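Local coordinates for protein 7,8-dihydro-6-hydroxymethylpterin pyrophosphokinase-dihydropteroate synthase (Plasmodium falciparum, PDB 6JWS) that probably carries out two consecutive steps of folate biosynthesis, pyrophosphorylating 6-hydroxymethyl-7,8-dihydropterin with ATP and then joining the product to 4-aminobenzoate to give 7,8-dihydropteroate, at residues S95-N100 with S236-L241; G393-N398 with I429-E434; G605-R610 with V687-E692. The protein carries 1 engineered substitution. All blocks are in the same frame, centred on the assembly; numbering follows the deposited sequence.

Contact 1: residues S95-N100 with S236-L241; sequences SKYEEN and SKYIHL. With CA (calcium ion), chain L.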
loop_
_atom_site.group_PDB
_atom_site.type_symbol
_atom_site.label_atom_id
_atom_site.label_comp_id
_atom_site.label_asym_id
_atom_site.label_seq_id
_atom_site.Cartn_x
_atom_site.Cartn_y
_atom_site.Cartn_z
ATOM N N SER B 95 13.821 0.627 -52.324
ATOM C CA SER B 95 14.031 -0.811 -52.300
ATOM C C SER B 95 13.665 -1.379 -53.669
ATOM O O SER B 95 12.999 -0.707 -54.452
ATOM C CB SER B 95 13.208 -1.445 -51.203
ATOM O OG SER B 95 13.300 -2.862 -51.234
ATOM N N LYS B 96 14.102 -2.616 -53.949
ATOM C CA LYS B 96 13.742 -3.291 -55.184
ATOM C C LYS B 96 12.562 -4.220 -54.926
ATOM O O LYS B 96 12.126 -4.942 -55.820
ATOM C CB LYS B 96 14.924 -4.092 -55.741
ATOM C CG LYS B 96 16.043 -3.272 -56.367
ATOM C CD LYS B 96 16.815 -4.055 -57.403
ATOM C CE LYS B 96 17.793 -3.193 -58.174
ATOM N NZ LYS B 96 18.583 -3.994 -59.138
ATOM N N TYR B 97 12.063 -4.209 -53.684
ATOM C CA TYR B 97 10.986 -5.114 -53.320
ATOM C C TYR B 97 9.749 -4.324 -52.920
ATOM O O TYR B 97 9.860 -3.219 -52.398
ATOM C CB TYR B 97 11.444 -6.109 -52.253
ATOM C CG TYR B 97 12.238 -7.266 -52.802
ATOM C CD1 TYR B 97 13.586 -7.132 -53.099
ATOM C CD2 TYR B 97 11.636 -8.489 -53.049
ATOM C CE1 TYR B 97 14.324 -8.188 -53.613
ATOM C CE2 TYR B 97 12.358 -9.554 -53.563
ATOM C CZ TYR B 97 13.707 -9.404 -53.843
ATOM O OH TYR B 97 14.419 -10.457 -54.339
ATOM N N GLU B 98 8.583 -4.918 -53.196
ATOM C CA GLU B 98 7.298 -4.306 -52.906
ATOM C C GLU B 98 7.119 -4.195 -51.393
ATOM O O GLU B 98 7.325 -5.165 -50.662
ATOM C CB GLU B 98 6.161 -5.072 -53.593
ATOM C CG GLU B 98 5.762 -6.379 -52.915
ATOM C CD GLU B 98 4.513 -7.044 -53.477
ATOM O OE1 GLU B 98 4.625 -7.748 -54.505
ATOM O OE2 GLU B 98 3.424 -6.844 -52.895
ATOM N N GLU B 99 6.793 -2.979 -50.947
ATOM C CA GLU B 99 6.314 -2.715 -49.601
ATOM C C GLU B 99 4.791 -2.669 -49.640
ATOM O O GLU B 99 4.221 -1.880 -50.395
ATOM C CB GLU B 99 6.837 -1.363 -49.109
ATOM C CG GLU B 99 6.548 -1.098 -47.636
ATOM C CD GLU B 99 7.182 -2.098 -46.675
ATOM O OE1 GLU B 99 6.699 -3.262 -46.597
ATOM O OE2 GLU B 99 8.180 -1.728 -46.029
ATOM N N ASN B 100 4.129 -3.522 -48.849
ATOM C CA ASN B 100 2.692 -3.360 -48.669
ATOM C C ASN B 100 2.304 -3.412 -47.194
ATOM O O ASN B 100 2.775 -4.273 -46.447
ATOM C CB ASN B 100 1.840 -4.267 -49.559
ATOM C CG ASN B 100 1.968 -5.735 -49.233
ATOM O OD1 ASN B 100 0.978 -6.458 -49.255
ATOM N ND2 ASN B 100 3.180 -6.184 -48.956
ATOM N N SER B 236 22.891 -4.738 -54.744
ATOM C CA SER B 236 22.189 -4.332 -55.957
ATOM C C SER B 236 21.000 -5.245 -56.220
ATOM O O SER B 236 20.068 -4.869 -56.925
ATOM C CB SER B 236 23.110 -4.306 -57.155
ATOM O OG SER B 236 23.881 -3.116 -57.172
ATOM N N LYS B 237 21.060 -6.451 -55.653
ATOM C CA LYS B 237 20.008 -7.435 -55.811
ATOM C C LYS B 237 18.780 -7.003 -55.008
ATOM O O LYS B 237 17.686 -7.502 -55.262
ATOM C CB LYS B 237 20.529 -8.805 -55.368
ATOM C CG LYS B 237 19.511 -9.935 -55.359
ATOM C CD LYS B 237 20.144 -11.292 -55.123
ATOM C CE LYS B 237 19.146 -12.356 -54.710
ATOM N NZ LYS B 237 18.049 -12.549 -55.689
ATOM N N TYR B 238 18.963 -6.075 -54.053
ATOM C CA TYR B 238 17.900 -5.739 -53.118
ATOM C C TYR B 238 17.626 -4.237 -53.083
ATOM O O TYR B 238 16.505 -3.835 -52.779
ATOM C CB TYR B 238 18.195 -6.271 -51.711
ATOM C CG TYR B 238 18.407 -7.758 -51.632
ATOM C CD1 TYR B 238 17.366 -8.641 -51.875
ATOM C CD2 TYR B 238 19.645 -8.286 -51.300
ATOM C CE1 TYR B 238 17.551 -10.014 -51.815
ATOM C CE2 TYR B 238 19.845 -9.656 -51.236
ATOM C CZ TYR B 238 18.796 -10.523 -51.493
ATOM O OH TYR B 238 18.984 -11.876 -51.423
ATOM N N ILE B 239 18.643 -3.418 -53.383
ATOM C CA ILE B 239 18.480 -1.971 -53.337
ATOM C C ILE B 239 18.801 -1.374 -54.712
ATOM O O ILE B 239 19.722 -1.836 -55.390
ATOM C CB ILE B 239 19.322 -1.364 -52.189
ATOM C CG1 ILE B 239 19.043 -2.051 -50.844
ATOM C CG2 ILE B 239 19.140 0.148 -52.096
ATOM C CD1 ILE B 239 19.980 -1.649 -49.725
ATOM N N HIS B 240 18.010 -0.372 -55.128
ATOM C CA HIS B 240 18.295 0.449 -56.298
ATOM C C HIS B 240 19.371 1.463 -55.930
ATOM O O HIS B 240 19.055 2.543 -55.432
ATOM C CB HIS B 240 17.047 1.224 -56.766
ATOM C CG HIS B 240 16.037 0.423 -57.521
ATOM N ND1 HIS B 240 14.797 0.104 -56.991
ATOM C CD2 HIS B 240 16.063 -0.105 -58.767
ATOM C CE1 HIS B 240 14.112 -0.606 -57.868
ATOM N NE2 HIS B 240 14.867 -0.747 -58.973
ATOM N N LEU B 241 20.639 1.117 -56.184
ATOM C CA LEU B 241 21.751 1.926 -55.704
ATOM C C LEU B 241 22.006 3.128 -56.614
ATOM O O LEU B 241 21.889 3.031 -57.837
ATOM C CB LEU B 241 22.997 1.047 -55.570
ATOM C CG LEU B 241 22.942 0.033 -54.430
ATOM C CD1 LEU B 241 23.848 -1.154 -54.717
ATOM C CD2 LEU B 241 23.304 0.687 -53.106
HETATM CA CA CA L . 8.589 -4.193 -45.695
HETATM O O HOH W 1 15.389 -3.901 -50.179
HETATM O O HOH W 2 9.358 -4.593 -47.966
HETATM O O HOH W 3 7.572 -6.020 -46.119
#
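Ser95 pairs with Ile239 through a single backbone bridge, and its carbonyl is met at the edge of the neighbouring imidazole. The bond from His240 ND1 to Ser95 O is weak, 3.2 Å long and bent to 133° at the hydrogen. The Ser95 hydroxyl swings beside its own carbonyl carbon (chi1 175°), which lets OG accept from Tyr97 N at 3.1 Å and close an ST turn. Serine suits this place because one small hydroxyl serves both the turn and a water that bridges OG to Tyr238 O.

Tyr238 O also accepts from Lys96 N at 2.9 Å, with the donor above the carbonyl plane. The lysine chain then runs out almost fully extended over one face of His240, its CG 3.6 Å from the centroid of the His240 ring and CE over the same face. Its ammonium continues to Ser236, NZ lying 2.8 Å from Ser236 O. A long, flexible chain with apolar methylenes and a charged end fits both tasks. The two partners are irregular loops on the kinase half of the enzyme: the one following helix 85-90 is laid against the one that leaves helix 228-236 in the HPPK region.

Tyr97 sets its CE1 beside the edge of the Tyr238 ring, 3.5 Å from Tyr238 CD1; the planes differ by 33°. Phe173 stacks on Tyr97, while Tyr238 OH bonds to Asn175 N and Lys237 CG lies over one face of the Tyr238 ring. Farther along, Glu99 leaves the interface and grips a calcium ion with both carboxylate oxygens, OE1 at 2.3 Å and OE2 at 2.5 Å; the carbonyls of Glu42 and Gly46 and two waters also bind the ion.

Contact 2: residues G393-N398 with I429-E434; sequences GILNVN and IDIGGE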
loop_
_atom_site.group_PDB
_atom_site.type_symbol
_atom_site.label_atom_id
_atom_site.label_comp_id
_atom_site.label_asym_id
_atom_site.label_seq_id
_atom_site.Cartn_x
_atom_site.Cartn_y
_atom_site.Cartn_z
ATOM N N GLY B 393 -5.311 13.205 -18.306
ATOM C CA GLY B 393 -6.445 14.097 -18.066
ATOM C C GLY B 393 -7.480 13.992 -19.187
ATOM O O GLY B 393 -7.121 13.854 -20.357
ATOM N N ILE B 394 -8.761 14.003 -18.807
ATOM C CA ILE B 394 -9.846 13.672 -19.724
ATOM C C ILE B 394 -10.432 14.967 -20.292
ATOM O O ILE B 394 -10.811 15.856 -19.540
ATOM C CB ILE B 394 -10.954 12.864 -19.014
ATOM C CG1 ILE B 394 -10.497 11.484 -18.548
ATOM C CG2 ILE B 394 -12.204 12.759 -19.885
ATOM C CD1 ILE B 394 -11.417 10.869 -17.506
ATOM N N LEU B 395 -10.520 15.057 -21.623
ATOM C CA LEU B 395 -11.290 16.116 -22.257
ATOM C C LEU B 395 -12.342 15.493 -23.170
ATOM O O LEU B 395 -12.036 15.077 -24.274
ATOM C CB LEU B 395 -10.378 17.052 -23.056
ATOM C CG LEU B 395 -11.133 18.198 -23.731
ATOM C CD1 LEU B 395 -11.598 19.218 -22.703
ATOM C CD2 LEU B 395 -10.270 18.881 -24.779
ATOM N N ASN B 396 -13.574 15.420 -22.682
ATOM C CA ASN B 396 -14.695 14.949 -23.473
ATOM C C ASN B 396 -15.430 16.175 -24.013
ATOM O O ASN B 396 -16.056 16.906 -23.250
ATOM C CB ASN B 396 -15.635 14.075 -22.639
ATOM C CG ASN B 396 -16.899 13.676 -23.379
ATOM O OD1 ASN B 396 -16.917 13.581 -24.600
ATOM N ND2 ASN B 396 -17.959 13.394 -22.640
ATOM N N VAL B 397 -15.328 16.391 -25.328
ATOM C CA VAL B 397 -15.825 17.622 -25.921
ATOM C C VAL B 397 -17.354 17.682 -25.821
ATOM O O VAL B 397 -17.901 18.708 -25.412
ATOM C CB VAL B 397 -15.274 17.850 -27.339
ATOM C CG1 VAL B 397 -15.873 19.110 -27.976
ATOM C CG2 VAL B 397 -13.751 17.923 -27.306
ATOM N N ASN B 398 -18.019 16.558 -26.110
ATOM C CA ASN B 398 -19.451 16.424 -25.896
ATOM C C ASN B 398 -19.841 16.941 -24.514
ATOM O O ASN B 398 -20.702 17.818 -24.405
ATOM C CB ASN B 398 -19.917 14.972 -26.000
ATOM C CG ASN B 398 -20.692 14.684 -27.265
ATOM O OD1 ASN B 398 -20.199 13.982 -28.148
ATOM N ND2 ASN B 398 -21.905 15.212 -27.358
ATOM N N ILE B 429 -3.051 14.115 -22.240
ATOM C CA ILE B 429 -4.439 14.521 -22.376
ATOM C C ILE B 429 -5.115 13.553 -23.337
ATOM O O ILE B 429 -4.606 13.380 -24.455
ATOM C CB ILE B 429 -4.558 15.957 -22.913
ATOM C CG1 ILE B 429 -3.699 16.958 -22.141
ATOM C CG2 ILE B 429 -6.025 16.377 -22.976
ATOM C CD1 ILE B 429 -3.926 16.929 -20.653
ATOM N N ASP B 430 -6.265 12.997 -22.893
ATOM C CA ASP B 430 -7.135 12.145 -23.692
ATOM C C ASP B 430 -8.332 12.965 -24.174
ATOM O O ASP B 430 -9.212 13.346 -23.397
ATOM C CB ASP B 430 -7.597 10.893 -22.928
ATOM C CG ASP B 430 -8.252 9.795 -23.779
ATOM O OD1 ASP B 430 -7.722 9.490 -24.878
ATOM O OD2 ASP B 430 -9.282 9.203 -23.319
ATOM N N ILE B 431 -8.376 13.210 -25.482
ATOM C CA ILE B 431 -9.478 13.986 -26.019
ATOM C C ILE B 431 -10.417 13.023 -26.731
ATOM O O ILE B 431 -9.955 12.129 -27.435
ATOM C CB ILE B 431 -8.979 15.100 -26.961
ATOM C CG1 ILE B 431 -10.108 16.071 -27.319
ATOM C CG2 ILE B 431 -8.358 14.518 -28.228
ATOM C CD1 ILE B 431 -9.632 17.278 -28.121
ATOM N N GLY B 432 -11.723 13.227 -26.556
ATOM C CA GLY B 432 -12.698 12.464 -27.311
ATOM C C GLY B 432 -13.938 13.283 -27.672
ATOM O O GLY B 432 -14.260 14.279 -27.010
ATOM N N GLY B 433 -14.616 12.833 -28.739
ATOM C CA GLY B 433 -15.865 13.407 -29.203
ATOM C C GLY B 433 -16.938 12.344 -29.444
ATOM O O GLY B 433 -17.982 12.634 -30.028
ATOM N N GLU B 434 -16.669 11.106 -29.016
ATOM C CA GLU B 434 -17.690 10.066 -28.969
ATOM C C GLU B 434 -17.777 9.515 -27.546
ATOM O O GLU B 434 -16.895 8.779 -27.099
ATOM C CB GLU B 434 -17.427 8.954 -29.991
ATOM C CG GLU B 434 -18.091 9.185 -31.344
ATOM C CD GLU B 434 -19.564 8.818 -31.491
ATOM O OE1 GLU B 434 -20.062 7.984 -30.701
ATOM O OE2 GLU B 434 -20.215 9.365 -32.412
#
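Leu395 and Ile431 lie side by side and point the same way, with Leu395 CD2 3.8 Å from Ile431 CD1. Val397 crosses the base of the same isoleucine, its CG2 4.1 Å from Ile431 CG1, so the Ile431 chain sits in the notch between leucine and valine. Two residues back on the strand of Ile431, Ile429 CG2 comes to 4.4 Å from Leu395 CB. These branched side chains form the outer ridge of the two strands, and helices 411-424 and 448-464 pack onto it. Gly393 offers no bump beside Ile429, and Val690 CG2 settles against its CA at 3.8 Å.

The other face carries Ile394 and Asp430, and Gly432 keeps the relief low there. The Asp430 side chain is about 5 Å from the bound pteroic acid. Strands 390-396 and 428-432 are neighbours in the parallel sheet of a TIM barrel, joined by a beta-alpha-beta crossover through helix 411-424.

Four backbone bonds alternate across the pair, starting with Asp430 N to Gly393 O at 2.8 Å and ending with Val397 N to Gly432 O at 2.9 Å. The last runs beyond Asn396, the N-cap, into helix 397-402. On the face that otherwise holds apolar Ile394, the buried Asp430 carboxylate is paid for by a salt bridge to Arg686 and a hydrogen bond from Ser480, which puts a satisfied charge near the ligand.

Contact 3: residues G605-R610 with V687-E692; sequences GYSRKR and VHDVLE. With MG (magnesium ion), chain O; PT1 (pteroic acid), chain I.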
loop_
_atom_site.group_PDB
_atom_site.type_symbol
_atom_site.label_atom_id
_atom_site.label_comp_id
_atom_site.label_asym_id
_atom_site.label_seq_id
_atom_site.Cartn_x
_atom_site.Cartn_y
_atom_site.Cartn_z
ATOM N N GLY B 605 -9.100 3.389 -16.440
ATOM C CA GLY B 605 -10.006 4.497 -16.223
ATOM C C GLY B 605 -11.142 4.137 -15.261
ATOM O O GLY B 605 -12.088 3.432 -15.626
ATOM N N TYR B 606 -11.051 4.632 -14.022
ATOM C CA TYR B 606 -12.063 4.396 -13.005
ATOM C C TYR B 606 -12.847 5.679 -12.734
ATOM O O TYR B 606 -13.859 5.654 -12.040
ATOM C CB TYR B 606 -11.378 3.999 -11.694
ATOM C CG TYR B 606 -10.343 4.993 -11.217
ATOM C CD1 TYR B 606 -10.702 6.178 -10.573
ATOM C CD2 TYR B 606 -8.998 4.725 -11.387
ATOM C CE1 TYR B 606 -9.736 7.083 -10.148
ATOM C CE2 TYR B 606 -8.025 5.612 -10.961
ATOM C CZ TYR B 606 -8.390 6.784 -10.323
ATOM O OH TYR B 606 -7.391 7.644 -9.942
ATOM N N SER B 607 -12.350 6.795 -13.265
ATOM C CA SER B 607 -12.755 8.120 -12.825
ATOM C C SER B 607 -14.261 8.337 -12.960
ATOM O O SER B 607 -14.816 8.309 -14.063
ATOM C CB SER B 607 -11.976 9.188 -13.569
ATOM O OG SER B 607 -12.231 10.472 -13.030
ATOM N N ARG B 608 -14.897 8.585 -11.812
ATOM C CA ARG B 608 -16.282 8.996 -11.686
ATOM C C ARG B 608 -17.239 7.912 -12.168
ATOM O O ARG B 608 -18.368 8.225 -12.495
ATOM C CB ARG B 608 -16.535 10.332 -12.384
ATOM C CG ARG B 608 -15.832 11.519 -11.729
ATOM C CD ARG B 608 -16.221 12.791 -12.451
ATOM N NE ARG B 608 -15.501 13.941 -11.907
ATOM C CZ ARG B 608 -15.599 15.196 -12.372
ATOM N NH1 ARG B 608 -16.405 15.462 -13.384
ATOM N NH2 ARG B 608 -14.892 16.176 -11.825
ATOM N N LYS B 609 -16.821 6.645 -12.150
ATOM C CA LYS B 609 -17.672 5.573 -12.648
ATOM C C LYS B 609 -18.574 5.071 -11.526
ATOM O O LYS B 609 -18.247 5.202 -10.345
ATOM C CB LYS B 609 -16.826 4.440 -13.246
ATOM C CG LYS B 609 -16.029 4.848 -14.479
ATOM C CD LYS B 609 -15.395 3.737 -15.278
ATOM C CE LYS B 609 -14.965 4.305 -16.627
ATOM N NZ LYS B 609 -14.104 3.387 -17.411
ATOM N N ARG B 610 -19.676 4.430 -11.924
ATOM C CA ARG B 610 -20.714 3.983 -11.011
ATOM C C ARG B 610 -20.172 3.011 -9.966
ATOM O O ARG B 610 -20.647 3.017 -8.837
ATOM C CB ARG B 610 -21.843 3.311 -11.799
ATOM C CG ARG B 610 -22.749 4.256 -12.577
ATOM C CD ARG B 610 -23.536 3.427 -13.593
ATOM N NE ARG B 610 -22.720 2.706 -14.577
ATOM C CZ ARG B 610 -23.151 1.781 -15.444
ATOM N NH1 ARG B 610 -24.431 1.429 -15.476
ATOM N NH2 ARG B 610 -22.294 1.207 -16.277
ATOM N N VAL B 687 -8.196 10.342 -15.710
ATOM C CA VAL B 687 -8.958 10.964 -14.636
ATOM C C VAL B 687 -9.555 12.299 -15.090
ATOM O O VAL B 687 -8.991 12.989 -15.956
ATOM C CB VAL B 687 -8.112 11.109 -13.347
ATOM C CG1 VAL B 687 -7.619 9.759 -12.815
ATOM C CG2 VAL B 687 -6.950 12.093 -13.515
ATOM N N HIS B 688 -10.702 12.661 -14.498
ATOM C CA HIS B 688 -11.254 14.000 -14.684
ATOM C C HIS B 688 -10.597 15.013 -13.740
ATOM O O HIS B 688 -10.552 16.202 -14.041
ATOM C CB HIS B 688 -12.756 14.028 -14.391
ATOM C CG HIS B 688 -13.569 13.138 -15.263
ATOM N ND1 HIS B 688 -13.812 11.810 -14.932
ATOM C CD2 HIS B 688 -14.215 13.377 -16.430
ATOM C CE1 HIS B 688 -14.584 11.270 -15.858
ATOM N NE2 HIS B 688 -14.834 12.206 -16.790
ATOM N N ASP B 689 -10.137 14.555 -12.572
ATOM C CA ASP B 689 -9.753 15.441 -11.481
ATOM C C ASP B 689 -8.228 15.417 -11.351
ATOM O O ASP B 689 -7.677 14.669 -10.553
ATOM C CB ASP B 689 -10.553 15.091 -10.224
ATOM C CG ASP B 689 -12.071 15.160 -10.414
ATOM O OD1 ASP B 689 -12.616 16.284 -10.370
ATOM O OD2 ASP B 689 -12.725 14.085 -10.598
ATOM N N VAL B 690 -7.555 16.241 -12.165
ATOM C CA VAL B 690 -6.119 16.149 -12.357
ATOM C C VAL B 690 -5.398 16.715 -11.125
ATOM O O VAL B 690 -4.461 16.088 -10.628
ATOM C CB VAL B 690 -5.666 16.841 -13.660
ATOM C CG1 VAL B 690 -4.146 16.856 -13.780
ATOM C CG2 VAL B 690 -6.277 16.215 -14.908
ATOM N N LEU B 691 -5.847 17.889 -10.632
ATOM C CA LEU B 691 -5.187 18.543 -9.513
ATOM C C LEU B 691 -5.284 17.641 -8.288
ATOM O O LEU B 691 -4.320 17.488 -7.548
ATOM C CB LEU B 691 -5.840 19.903 -9.237
ATOM C CG LEU B 691 -5.352 20.595 -7.962
ATOM C CD1 LEU B 691 -5.351 22.121 -8.127
ATOM C CD2 LEU B 691 -6.184 20.165 -6.734
ATOM N N GLU B 692 -6.468 17.066 -8.073
ATOM C CA GLU B 692 -6.696 16.220 -6.916
ATOM C C GLU B 692 -5.779 14.991 -6.977
ATOM O O GLU B 692 -5.123 14.644 -6.002
ATOM C CB GLU B 692 -8.172 15.825 -6.880
ATOM C CG GLU B 692 -9.126 17.003 -6.721
ATOM C CD GLU B 692 -9.651 17.634 -8.008
ATOM O OE1 GLU B 692 -8.850 17.899 -8.934
ATOM O OE2 GLU B 692 -10.884 17.841 -8.094
HETATM MG MG MG O . -12.304 18.442 -9.644
HETATM C C2 PT1 I . -11.655 3.854 -20.126
HETATM C C3 PT1 I . -12.559 4.822 -20.749
HETATM C C5 PT1 I . -12.130 5.378 -22.036
HETATM N N6 PT1 I . -13.731 5.210 -20.192
HETATM C C7 PT1 I . -10.152 4.029 -21.951
HETATM N N9 PT1 I . -10.946 4.962 -22.570
HETATM C C10 PT1 I . -14.525 6.095 -20.852
HETATM N N11 PT1 I . -8.965 3.613 -22.526
HETATM C C12 PT1 I . -14.137 6.601 -22.086
HETATM C C21 PT1 I . -19.615 3.711 -15.675
HETATM O O22 PT1 I . -19.981 4.564 -14.821
HETATM O O1 PT1 I . -11.985 3.300 -18.953
HETATM N N4 PT1 I . -10.504 3.510 -20.743
HETATM N N8 PT1 I . -12.955 6.252 -22.638
HETATM C C13 PT1 I . -15.845 6.477 -20.238
HETATM N N14 PT1 I . -16.761 5.306 -20.326
HETATM C C15 PT1 I . -17.450 4.911 -19.230
HETATM C C16 PT1 I . -17.765 3.548 -19.045
HETATM C C17 PT1 I . -17.854 5.904 -18.278
HETATM C C18 PT1 I . -18.476 3.162 -17.883
HETATM C C19 PT1 I . -18.582 5.504 -17.130
HETATM C C20 PT1 I . -18.874 4.132 -16.924
HETATM O O23 PT1 I . -19.860 2.508 -15.487
HETATM O O HOH W 4 -11.825 11.748 -10.721
HETATM O O HOH W 5 -12.187 20.592 -8.587
HETATM O O HOH W 6 -10.363 18.891 -10.511
#
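Arg608 grips Asp689 side-on, one nitrogen to each carboxylate oxygen: NE lies 3.1 Å from Asp689 OD2 and NH2 2.7 Å from Asp689 OD1. Both oxygens are met on their syn sides; the planes are turned 45° apart, and both bonds are bent. This paired grip fixes the guanidinium's rotation. The arginine chain, extended from CG to NE, carries CD over one face of the His688 ring and lays the guanidinium nearly parallel to the imidazole, with His688 CB packed on its face. Arginine suits the place, offering two N-H groups to one carboxylate and an apolar chain to the ring.

Ser607 works from the imidazole's edge. Its OG, turned away from its own backbone N (chi1 -172°), sits 2.8 Å from His688 ND1 in a hydrogen bond, and a water links this small hydroxyl to Asp689 OD2. Tyr606 takes the less common chi1 of 55°, which sets the ring alongside Val687, with OH 3.6 Å from Val687 CG1. Tyr606 to Lys609 forms a type II turn, and Arg608 holds its third position with a positive phi, a place more often taken by glycine.

From the end of the turn Lys609 and Arg610 reach the pteroic acid. Lys609, extended beyond CG, passes over one face of the aminobenzoate ring and puts NZ 2.6 Å from O1 of the pterin. Arg610, bent at chi3, holds the ligand's carboxylate through NE and NH2, the latter 2.9 Å from O23. Asp689 OD1 also binds a magnesium ion at 2.3 Å, together with Glu692 OE2 and Met648 O. The loop after strand 603-604 lines the pocket, while the one after 684-687 braces it through Ser607 and Arg608 and holds the magnesium; such loops after parallel strands characterise a TIM-barrel active site, here dihydropteroate synthase.

The three contacts follow one another along the chain and fall into the two halves of this bifunctional enzyme. Contact 1 belongs to the kinase half; its centre is about 43 Å from that of contact 2 and 51 Å from that of contact 3, and it touches neither. Contacts 2 and 3, with centres about 13 Å apart, share the parallel barrel of the synthase half. Strand 390-396 of contact 2 lies between strands 428-432 and 684-687, and strand 684-687 leads into contact 3; Ile394 N meets Val687 O at 3.0 Å, a probable hydrogen bond. The barrel wall of contact 2 thus continues directly into the segment 687-692, on which the pteroate-binding loop 605-610 packs.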